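Local coordinates for D-aminoacyl-tRNA deacylase 1 (Homo sapiens, PDB 2OKV), which removes D-amino acids from mischarged tRNAs, and glycine from mischarged tRNA(Ala), and may also take part in the initiation of DNA replication, at residues Glu41-Val54 and Asp138-Pro150. Sequence-based numbering, arbitrary orientation.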
loop_
_atom_site.group_PDB
_atom_site.type_symbol
_atom_site.label_atom_id
_atom_site.label_comp_id
_atom_site.label_asym_id
_atom_site.label_seq_id
_atom_site.Cartn_x
_atom_site.Cartn_y
_atom_site.Cartn_z
ATOM N N GLU B 41 -2.344 17.445 -12.185
ATOM C CA GLU B 41 -1.951 16.318 -11.335
ATOM C C GLU B 41 -2.455 15.001 -11.916
ATOM O O GLU B 41 -1.746 13.994 -11.897
ATOM C CB GLU B 41 -2.501 16.529 -9.938
ATOM C CG GLU B 41 -2.894 18.001 -9.715
ATOM C CD GLU B 41 -1.956 18.693 -8.812
ATOM O OE1 GLU B 41 -1.630 18.062 -7.793
ATOM O OE2 GLU B 41 -1.550 19.846 -9.094
ATOM N N LEU B 42 -3.674 15.020 -12.450
ATOM C CA LEU B 42 -4.244 13.854 -13.128
ATOM C C LEU B 42 -3.277 13.361 -14.210
ATOM O O LEU B 42 -2.889 12.197 -14.200
ATOM C CB LEU B 42 -5.597 14.223 -13.745
ATOM C CG LEU B 42 -6.483 13.171 -14.420
ATOM C CD1 LEU B 42 -7.899 13.730 -14.547
ATOM C CD2 LEU B 42 -5.933 12.763 -15.804
ATOM N N GLU B 43 -2.895 14.256 -15.122
ATOM C CA GLU B 43 -1.979 13.918 -16.230
ATOM C C GLU B 43 -0.582 13.511 -15.760
ATOM O O GLU B 43 0.012 12.560 -16.287
ATOM C CB GLU B 43 -1.918 15.066 -17.244
ATOM C CG GLU B 43 -3.259 15.230 -17.963
ATOM C CD GLU B 43 -3.289 16.284 -19.056
ATOM O OE1 GLU B 43 -2.210 16.755 -19.475
ATOM O OE2 GLU B 43 -4.412 16.633 -19.517
ATOM N N HIS B 44 -0.077 14.215 -14.754
ATOM C CA HIS B 44 1.237 13.891 -14.177
ATOM C C HIS B 44 1.259 12.526 -13.484
ATOM O O HIS B 44 2.209 11.759 -13.643
ATOM C CB HIS B 44 1.688 15.001 -13.226
ATOM C CG HIS B 44 2.249 16.210 -13.917
ATOM N ND1 HIS B 44 1.606 16.847 -14.960
ATOM C CD2 HIS B 44 3.390 16.905 -13.703
ATOM C CE1 HIS B 44 2.328 17.879 -15.358
ATOM N NE2 HIS B 44 3.413 17.939 -14.610
ATOM N N MET B 45 0.209 12.211 -12.732
ATOM C CA MET B 45 0.124 10.914 -12.055
ATOM C C MET B 45 0.007 9.743 -13.043
ATOM O O MET B 45 0.663 8.714 -12.863
ATOM C CB MET B 45 -1.024 10.887 -11.042
ATOM C CG MET B 45 -1.129 9.595 -10.210
ATOM S SD MET B 45 0.359 9.220 -9.248
ATOM C CE MET B 45 0.190 10.302 -7.829
ATOM N N VAL B 46 -0.809 9.907 -14.084
ATOM C CA VAL B 46 -0.883 8.912 -15.157
ATOM C C VAL B 46 0.525 8.620 -15.735
ATOM O O VAL B 46 0.940 7.466 -15.829
ATOM C CB VAL B 46 -1.816 9.368 -16.276
ATOM C CG1 VAL B 46 -1.650 8.495 -17.512
ATOM C CG2 VAL B 46 -3.283 9.332 -15.796
ATOM N N ARG B 47 1.240 9.674 -16.121
ATOM C CA ARG B 47 2.583 9.513 -16.692
ATOM C C ARG B 47 3.522 8.765 -15.743
ATOM O O ARG B 47 4.280 7.878 -16.170
ATOM C CB ARG B 47 3.164 10.865 -17.087
ATOM C CG ARG B 47 2.723 11.314 -18.472
ATOM C CD ARG B 47 3.496 12.540 -18.968
ATOM N NE ARG B 47 2.699 13.760 -18.799
ATOM C CZ ARG B 47 3.000 14.754 -17.964
ATOM N NH1 ARG B 47 4.107 14.700 -17.220
ATOM N NH2 ARG B 47 2.196 15.808 -17.879
ATOM N N LYS B 48 3.469 9.104 -14.455
ATOM C CA LYS B 48 4.339 8.455 -13.467
ATOM C C LYS B 48 4.030 6.978 -13.304
ATOM O O LYS B 48 4.955 6.164 -13.242
ATOM C CB LYS B 48 4.271 9.150 -12.099
ATOM C CG LYS B 48 4.931 10.532 -12.058
ATOM C CD LYS B 48 4.281 11.383 -10.976
ATOM C CE LYS B 48 5.009 11.302 -9.661
ATOM N NZ LYS B 48 6.025 12.397 -9.587
ATOM N N ILE B 49 2.739 6.636 -13.234
ATOM C CA ILE B 49 2.320 5.241 -13.048
ATOM C C ILE B 49 2.788 4.418 -14.245
ATOM O O ILE B 49 3.372 3.337 -14.091
ATOM C CB ILE B 49 0.777 5.111 -12.881
ATOM C CG1 ILE B 49 0.332 5.612 -11.506
ATOM C CG2 ILE B 49 0.290 3.668 -13.106
ATOM C CD1 ILE B 49 -1.155 5.959 -11.450
ATOM N N LEU B 50 2.547 4.951 -15.442
ATOM C CA LEU B 50 2.822 4.224 -16.674
ATOM C C LEU B 50 4.310 4.033 -16.919
ATOM O O LEU B 50 4.724 3.060 -17.549
ATOM C CB LEU B 50 2.170 4.934 -17.873
ATOM C CG LEU B 50 0.641 4.817 -17.942
ATOM C CD1 LEU B 50 0.113 5.614 -19.119
ATOM C CD2 LEU B 50 0.202 3.377 -18.079
ATOM N N ASN B 51 5.109 4.961 -16.403
ATOM C CA ASN B 51 6.557 4.942 -16.616
ATOM C C ASN B 51 7.397 4.403 -15.439
ATOM O O ASN B 51 8.626 4.261 -15.544
ATOM C CB ASN B 51 6.988 6.325 -17.102
ATOM C CG ASN B 51 6.379 6.667 -18.483
ATOM O OD1 ASN B 51 6.878 6.203 -19.525
ATOM N ND2 ASN B 51 5.281 7.462 -18.498
ATOM N N LEU B 52 6.725 4.058 -14.338
ATOM C CA LEU B 52 7.379 3.551 -13.134
ATOM C C LEU B 52 8.060 2.193 -13.381
ATOM O O LEU B 52 7.389 1.188 -13.658
ATOM C CB LEU B 52 6.344 3.397 -12.019
ATOM C CG LEU B 52 6.675 3.469 -10.515
ATOM C CD1 LEU B 52 5.898 2.408 -9.754
ATOM C CD2 LEU B 52 8.132 3.460 -10.168
ATOM N N ARG B 53 9.377 2.176 -13.230
ATOM C CA ARG B 53 10.205 0.998 -13.519
ATOM C C ARG B 53 10.284 0.047 -12.322
ATOM O O ARG B 53 11.214 0.111 -11.508
ATOM C CB ARG B 53 11.624 1.418 -13.906
ATOM C CG ARG B 53 11.795 2.120 -15.256
ATOM C CD ARG B 53 13.231 2.740 -15.336
ATOM N NE ARG B 53 13.879 2.496 -16.618
ATOM C CZ ARG B 53 15.105 1.981 -16.773
ATOM N NH1 ARG B 53 15.857 1.645 -15.722
ATOM N NH2 ARG B 53 15.583 1.792 -17.994
ATOM N N VAL B 54 9.322 -0.857 -12.255
ATOM C CA VAL B 54 9.190 -1.758 -11.132
ATOM C C VAL B 54 9.459 -3.223 -11.542
ATOM O O VAL B 54 9.494 -4.130 -10.702
ATOM C CB VAL B 54 7.791 -1.507 -10.518
ATOM C CG1 VAL B 54 6.874 -2.704 -10.617
ATOM C CG2 VAL B 54 7.897 -0.896 -9.149
ATOM N N ASP B 138 4.044 -8.979 -5.299
ATOM C CA ASP B 138 5.177 -9.777 -5.805
ATOM C C ASP B 138 6.508 -9.173 -5.381
ATOM O O ASP B 138 7.000 -8.236 -6.022
ATOM C CB ASP B 138 5.069 -9.827 -7.324
ATOM C CG ASP B 138 6.165 -10.607 -7.977
ATOM O OD1 ASP B 138 6.722 -11.535 -7.357
ATOM O OD2 ASP B 138 6.442 -10.293 -9.151
ATOM N N GLY B 139 7.069 -9.696 -4.282
ATOM C CA GLY B 139 8.376 -9.253 -3.790
ATOM C C GLY B 139 8.547 -9.256 -2.276
ATOM O O GLY B 139 9.368 -10.009 -1.740
ATOM N N PRO B 140 7.793 -8.399 -1.562
ATOM C CA PRO B 140 6.837 -7.430 -2.065
ATOM C C PRO B 140 7.582 -6.227 -2.669
ATOM O O PRO B 140 8.746 -6.005 -2.340
ATOM C CB PRO B 140 6.059 -7.019 -0.805
ATOM C CG PRO B 140 7.050 -7.167 0.314
ATOM C CD PRO B 140 7.933 -8.346 -0.089
ATOM N N VAL B 141 6.915 -5.492 -3.556
ATOM C CA VAL B 141 7.432 -4.210 -4.077
ATOM C C VAL B 141 6.295 -3.199 -3.950
ATOM O O VAL B 141 5.187 -3.416 -4.479
ATOM C CB VAL B 141 7.911 -4.302 -5.548
ATOM C CG1 VAL B 141 8.201 -2.910 -6.108
ATOM C CG2 VAL B 141 9.163 -5.138 -5.642
ATOM N N THR B 142 6.564 -2.107 -3.241
ATOM C CA THR B 142 5.510 -1.116 -2.966
ATOM C C THR B 142 6.099 0.281 -3.087
ATOM O O THR B 142 7.087 0.584 -2.450
ATOM C CB THR B 142 4.955 -1.300 -1.530
ATOM O OG1 THR B 142 4.605 -2.672 -1.313
ATOM C CG2 THR B 142 3.721 -0.405 -1.285
ATOM N N ILE B 143 5.475 1.139 -3.888
ATOM C CA ILE B 143 6.031 2.464 -4.144
ATOM C C ILE B 143 4.970 3.524 -3.861
ATOM O O ILE B 143 3.833 3.382 -4.309
ATOM C CB ILE B 143 6.499 2.590 -5.627
ATOM C CG1 ILE B 143 7.665 1.614 -5.923
ATOM C CG2 ILE B 143 6.855 4.063 -5.993
ATOM C CD1 ILE B 143 8.991 1.971 -5.275
ATOM N N GLU B 144 5.352 4.568 -3.130
ATOM C CA GLU B 144 4.488 5.717 -2.903
ATOM C C GLU B 144 4.769 6.800 -3.948
ATOM O O GLU B 144 5.924 7.185 -4.155
ATOM C CB GLU B 144 4.700 6.282 -1.502
ATOM C CG GLU B 144 4.332 5.319 -0.371
ATOM C CD GLU B 144 4.607 5.886 1.019
ATOM O OE1 GLU B 144 4.374 5.164 2.007
ATOM O OE2 GLU B 144 5.057 7.048 1.133
ATOM N N LEU B 145 3.708 7.271 -4.598
ATOM C CA LEU B 145 3.793 8.347 -5.586
ATOM C C LEU B 145 2.948 9.541 -5.150
ATOM O O LEU B 145 1.898 9.378 -4.525
ATOM C CB LEU B 145 3.301 7.861 -6.958
ATOM C CG LEU B 145 4.048 6.738 -7.699
ATOM C CD1 LEU B 145 3.297 6.408 -9.015
ATOM C CD2 LEU B 145 5.532 7.097 -7.955
ATOM N N GLU B 146 3.406 10.739 -5.495
ATOM C CA GLU B 146 2.644 11.949 -5.236
ATOM C C GLU B 146 2.828 12.953 -6.380
ATOM O O GLU B 146 3.927 13.073 -6.933
ATOM C CB GLU B 146 3.053 12.548 -3.887
ATOM C CG GLU B 146 2.341 13.846 -3.561
ATOM C CD GLU B 146 2.014 14.008 -2.083
ATOM O OE1 GLU B 146 1.076 14.795 -1.790
ATOM O OE2 GLU B 146 2.679 13.364 -1.231
ATOM N N SER B 147 1.770 13.680 -6.736
ATOM C CA SER B 147 1.879 14.584 -7.888
ATOM C C SER B 147 1.798 16.094 -7.672
ATOM O O SER B 147 2.380 16.860 -8.458
ATOM C CB SER B 147 0.974 14.177 -9.038
ATOM O OG SER B 147 1.272 15.015 -10.141
ATOM N N PRO B 148 1.039 16.556 -6.666
ATOM C CA PRO B 148 1.277 17.953 -6.295
ATOM C C PRO B 148 2.762 18.307 -6.411
ATOM O O PRO B 148 3.086 19.412 -6.844
ATOM C CB PRO B 148 0.809 18.004 -4.847
ATOM C CG PRO B 148 -0.344 17.026 -4.812
ATOM C CD PRO B 148 -0.058 15.959 -5.884
ATOM N N ALA B 149 3.644 17.367 -6.038
ATOM C CA ALA B 149 5.086 17.484 -6.316
ATOM C C ALA B 149 5.573 16.374 -7.269
ATOM O O ALA B 149 5.916 15.274 -6.812
ATOM C CB ALA B 149 5.915 17.496 -5.003
ATOM N N PRO B 150 5.624 16.663 -8.595
ATOM C CA PRO B 150 5.975 15.635 -9.581
ATOM C C PRO B 150 7.476 15.559 -9.929
ATOM O O PRO B 150 8.236 16.503 -9.685
ATOM C CB PRO B 150 5.160 16.045 -10.806
ATOM C CG PRO B 150 4.994 17.546 -10.666
ATOM C CD PRO B 150 5.373 17.955 -9.257
#
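The imidazole of His-44 meets Pro-150 at its rim: Pro-150 CB lies in the ring plane, 3.5 Å from His-44 CD2. Over one face of the ring stands Arg-47 NH1, 3.9 Å above its centre. Glu-43 O and His-44 CA lie over one face of the guanidinium, toward its rim. Beside the imidazole, Lys-48 reaches over the end of the strand. Bends at chi3 and chi4 bring its NZ to 3.2 Å from Pro-150 CA. Ser-147 OG presses on His-44 CB, and Glu-41 OE1 lies 3.2 Å from Pro-148 CD, its side chain crossing the proline at about a right angle.

Further along, the contact is apolar. Met-45 has CG anti to its backbone N (chi1 -176°), then folds at chi2 and chi3, which lays SD 4.0 Å from Leu-145 CB. Leu-145 CD1 also touches Ile-49 CG1. Leu-52 CD1 meets Ile-143 CB, and Val-54 CG2 packs on Val-141 CG1 at 3.7 Å.

Helix 41-51 runs roughly antiparallel to strand 141-146 (154°), and their axes come within 9.3 Å. It packs on one face of the mixed sheet, in which this strand pairs with strand 2-8. Thr-142 points away from the helix, and its OG1 is hydrogen-bonded to Gln-79 OE1 of the second subunit. The strand follows the Gly-139/Pro-140 cis-proline motif, which probably serves to reject L-amino acids in the active site of the partner subunit. Apolar side chains make the contact along the strand; beyond its end polar side chains and prolines take over.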